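Local coordinates for TT1561 protein (Thermus thermophilus, PDB 1UF3), which is of unknown function but binds calcium and, as a member of the calcineurin-like metallophosphoesterase superfamily, is probably a phosphoesterase, at residues A136-W144 with A173-P181. Numbering follows the deposited sequence.
Sequences AEYRLKALW and AHLIKTHNP
Glu137 and Leu175 mark the nearest backbone approach, CA to CA 6.8 Å, of two helical segments that run side by side in one direction on a β-sheet of this calcineurin-like metallophosphoesterase fold. The axes of 136-140 and 173-179 cross at only -20° and come no closer than 11.0 Å, a wide spacing that side chains bridge without any direct hydrogen bond. Near the start of the pairing, the two methyls of Leu175 divide their partners: CD2 lies 3.7 Å from Glu137 CB, whereas CD1 meets Ala136 CB and Leu140 CD1. The leucine side chains cross at about a right angle, and both also rest on Phe155 of strand 151-155, so the pair lies against the sheet.

Beyond them, segment 136-144 turns into a 3-10 segment, and Trp144 lays its six-membered ring against the His179 imidazole in an offset stack, centroids 4.2 Å apart and planes at 14°. With CG anti to its own carbonyl carbon (chi1 -67°), the indole reaches back across the gap, so that CE1 of His179 sits over one face while Thr178 O lies in plane at the rim, 3.2 Å from Trp144 CH2. His179 is held at both nitrogens, ND1 bonding to Lys151 NZ, whose side chain also makes a cation-pi contact with Trp144. Replacing this histidine with an alanine would probably leave the indole without its stacking partner, open a gap beside Leu140 CB and break the water bridge to Glu137 O. That bridge passes through a single water, which lies in the imidazole plane 2.7 Å from His179 NE2 and donates a hydrogen bond to Glu137 O at 3.1 Å.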
loop_
_atom_site.group_PDB
_atom_site.type_symbol
_atom_site.label_atom_id
_atom_site.label_comp_id
_atom_site.label_asym_id
_atom_site.label_seq_id
_atom_site.Cartn_x
_atom_site.Cartn_y
_atom_site.Cartn_z
ATOM N N ALA A 136 -15.093 22.385 32.915
ATOM C CA ALA A 136 -14.917 22.028 31.512
ATOM C C ALA A 136 -14.078 23.093 30.813
ATOM O O ALA A 136 -13.202 22.767 30.009
ATOM C CB ALA A 136 -16.268 21.880 30.810
ATOM N N GLU A 137 -14.356 24.362 31.122
ATOM C CA GLU A 137 -13.624 25.476 30.528
ATOM C C GLU A 137 -12.169 25.458 30.992
ATOM O O GLU A 137 -11.248 25.710 30.204
ATOM C CB GLU A 137 -14.271 26.805 30.912
ATOM C CG GLU A 137 -13.382 28.003 30.699
ATOM C CD GLU A 137 -14.071 29.302 31.097
ATOM O OE1 GLU A 137 -13.373 30.332 31.263
ATOM O OE2 GLU A 137 -15.319 29.289 31.235
ATOM N N TYR A 138 -11.963 25.165 32.273
ATOM C CA TYR A 138 -10.610 25.102 32.796
ATOM C C TYR A 138 -9.814 24.000 32.076
ATOM O O TYR A 138 -8.624 24.162 31.831
ATOM C CB TYR A 138 -10.623 24.846 34.314
ATOM C CG TYR A 138 -9.253 24.984 34.967
ATOM C CD1 TYR A 138 -8.758 26.234 35.330
ATOM C CD2 TYR A 138 -8.440 23.859 35.186
ATOM C CE1 TYR A 138 -7.494 26.376 35.895
ATOM C CE2 TYR A 138 -7.160 23.993 35.753
ATOM C CZ TYR A 138 -6.700 25.250 36.103
ATOM O OH TYR A 138 -5.457 25.404 36.682
ATOM N N ARG A 139 -10.461 22.884 31.735
ATOM C CA ARG A 139 -9.765 21.802 31.047
ATOM C C ARG A 139 -9.360 22.247 29.650
ATOM O O ARG A 139 -8.253 21.985 29.201
ATOM C CB ARG A 139 -10.639 20.543 30.866
ATOM C CG ARG A 139 -11.158 19.859 32.124
ATOM C CD ARG A 139 -10.087 19.632 33.171
ATOM N NE ARG A 139 -10.637 18.927 34.324
ATOM C CZ ARG A 139 -10.011 18.766 35.490
ATOM N NH1 ARG A 139 -8.792 19.261 35.686
ATOM N NH2 ARG A 139 -10.604 18.098 36.469
ATOM N N LEU A 140 -10.279 22.909 28.958
ATOM C CA LEU A 140 -10.018 23.335 27.593
ATOM C C LEU A 140 -9.086 24.520 27.405
ATOM O O LEU A 140 -8.529 24.690 26.322
ATOM C CB LEU A 140 -11.335 23.607 26.881
ATOM C CG LEU A 140 -12.260 22.380 26.873
ATOM C CD1 LEU A 140 -13.620 22.785 26.319
ATOM C CD2 LEU A 140 -11.639 21.236 26.050
ATOM N N LYS A 141 -8.880 25.325 28.433
ATOM C CA LYS A 141 -8.010 26.471 28.249
ATOM C C LYS A 141 -6.548 26.065 28.021
ATOM O O LYS A 141 -5.770 26.854 27.490
ATOM C CB LYS A 141 -8.093 27.445 29.432
ATOM C CG LYS A 141 -7.380 26.983 30.680
ATOM C CD LYS A 141 -7.179 28.134 31.634
ATOM C CE LYS A 141 -6.468 27.672 32.901
ATOM N NZ LYS A 141 -6.109 28.806 33.797
ATOM N N ALA A 142 -6.178 24.850 28.424
ATOM C CA ALA A 142 -4.798 24.374 28.225
ATOM C C ALA A 142 -4.446 24.347 26.743
ATOM O O ALA A 142 -3.301 24.468 26.381
ATOM C CB ALA A 142 -4.632 22.964 28.796
ATOM N N LEU A 143 -5.450 24.208 25.890
ATOM C CA LEU A 143 -5.223 24.119 24.462
ATOM C C LEU A 143 -4.734 25.395 23.780
ATOM O O LEU A 143 -4.145 25.325 22.691
ATOM C CB LEU A 143 -6.502 23.630 23.779
ATOM C CG LEU A 143 -7.057 22.280 24.242
ATOM C CD1 LEU A 143 -8.369 21.999 23.505
ATOM C CD2 LEU A 143 -6.049 21.169 23.952
ATOM N N TRP A 144 -4.983 26.550 24.401
ATOM C CA TRP A 144 -4.564 27.823 23.836
ATOM C C TRP A 144 -3.043 27.897 23.721
ATOM O O TRP A 144 -2.526 28.716 22.969
ATOM C CB TRP A 144 -5.063 29.004 24.687
ATOM C CG TRP A 144 -6.571 29.188 24.687
ATOM C CD1 TRP A 144 -7.394 29.222 25.785
ATOM C CD2 TRP A 144 -7.417 29.411 23.549
ATOM N NE1 TRP A 144 -8.696 29.458 25.397
ATOM C CE2 TRP A 144 -8.738 29.574 24.034
ATOM C CE3 TRP A 144 -7.188 29.491 22.169
ATOM C CZ2 TRP A 144 -9.824 29.807 23.185
ATOM C CZ3 TRP A 144 -8.266 29.723 21.324
ATOM C CH2 TRP A 144 -9.572 29.878 21.837
ATOM N N ALA A 173 -22.225 25.520 24.376
ATOM C CA ALA A 173 -22.304 26.290 23.147
ATOM C C ALA A 173 -21.239 27.377 23.223
ATOM O O ALA A 173 -20.551 27.659 22.234
ATOM C CB ALA A 173 -23.686 26.919 23.008
ATOM N N HIS A 174 -21.110 27.962 24.415
ATOM C CA HIS A 174 -20.155 29.030 24.677
ATOM C C HIS A 174 -18.693 28.568 24.515
ATOM O O HIS A 174 -17.856 29.322 24.008
ATOM C CB HIS A 174 -20.407 29.602 26.078
ATOM C CG HIS A 174 -19.558 30.790 26.411
ATOM N ND1 HIS A 174 -18.506 30.729 27.303
ATOM C CD2 HIS A 174 -19.591 32.067 25.955
ATOM C CE1 HIS A 174 -17.926 31.916 27.379
ATOM N NE2 HIS A 174 -18.565 32.746 26.570
ATOM N N LEU A 175 -18.400 27.334 24.919
ATOM C CA LEU A 175 -17.046 26.771 24.797
ATOM C C LEU A 175 -16.773 26.557 23.314
ATOM O O LEU A 175 -15.673 26.774 22.824
ATOM C CB LEU A 175 -16.946 25.414 25.507
ATOM C CG LEU A 175 -17.219 25.269 27.008
ATOM C CD1 LEU A 175 -17.332 23.772 27.355
ATOM C CD2 LEU A 175 -16.113 25.937 27.819
ATOM N N ILE A 176 -17.784 26.100 22.595
ATOM C CA ILE A 176 -17.608 25.887 21.174
ATOM C C ILE A 176 -17.367 27.235 20.491
ATOM O O ILE A 176 -16.489 27.350 19.631
ATOM C CB ILE A 176 -18.824 25.180 20.584
ATOM C CG1 ILE A 176 -18.944 23.790 21.222
ATOM C CG2 ILE A 176 -18.699 25.099 19.074
ATOM C CD1 ILE A 176 -20.057 22.954 20.689
ATOM N N LYS A 177 -18.105 28.267 20.900
ATOM C CA LYS A 177 -17.933 29.582 20.291
ATOM C C LYS A 177 -16.567 30.181 20.625
ATOM O O LYS A 177 -15.978 30.895 19.816
ATOM C CB LYS A 177 -19.042 30.540 20.748
ATOM C CG LYS A 177 -20.411 30.253 20.135
ATOM C CD LYS A 177 -21.462 31.247 20.636
ATOM C CE LYS A 177 -22.835 30.925 20.067
ATOM N NZ LYS A 177 -23.772 32.085 20.186
ATOM N N THR A 178 -16.059 29.888 21.817
ATOM C CA THR A 178 -14.753 30.414 22.225
ATOM C C THR A 178 -13.571 29.717 21.520
ATOM O O THR A 178 -12.651 30.371 21.028
ATOM C CB THR A 178 -14.579 30.283 23.751
ATOM O OG1 THR A 178 -15.685 30.915 24.411
ATOM C CG2 THR A 178 -13.291 30.945 24.209
ATOM N N HIS A 179 -13.602 28.392 21.468
ATOM C CA HIS A 179 -12.520 27.624 20.849
ATOM C C HIS A 179 -12.614 27.449 19.339
ATOM O O HIS A 179 -11.637 27.066 18.687
ATOM C CB HIS A 179 -12.428 26.255 21.521
ATOM C CG HIS A 179 -11.644 26.271 22.796
ATOM N ND1 HIS A 179 -10.261 26.227 22.818
ATOM C CD2 HIS A 179 -12.038 26.451 24.079
ATOM C CE1 HIS A 179 -9.842 26.392 24.060
ATOM N NE2 HIS A 179 -10.898 26.532 24.843
ATOM N N ASN A 180 -13.793 27.714 18.787
ATOM C CA ASN A 180 -14.005 27.581 17.364
ATOM C C ASN A 180 -13.476 26.282 16.775
ATOM O O ASN A 180 -12.752 26.283 15.767
ATOM C CB ASN A 180 -13.390 28.783 16.655
ATOM C CG ASN A 180 -14.114 30.072 17.002
ATOM O OD1 ASN A 180 -15.297 30.238 16.677
ATOM N ND2 ASN A 180 -13.422 30.982 17.680
ATOM N N PRO A 181 -13.839 25.145 17.389
ATOM C CA PRO A 181 -13.356 23.876 16.848
ATOM C C PRO A 181 -13.937 23.625 15.492
ATOM O O PRO A 181 -15.013 24.130 15.157
ATOM C CB PRO A 181 -13.847 22.844 17.861
ATOM C CG PRO A 181 -15.110 23.515 18.443
ATOM C CD PRO A 181 -14.642 24.940 18.616
HETATM O O HOH W 1 -11.629 26.977 27.454
#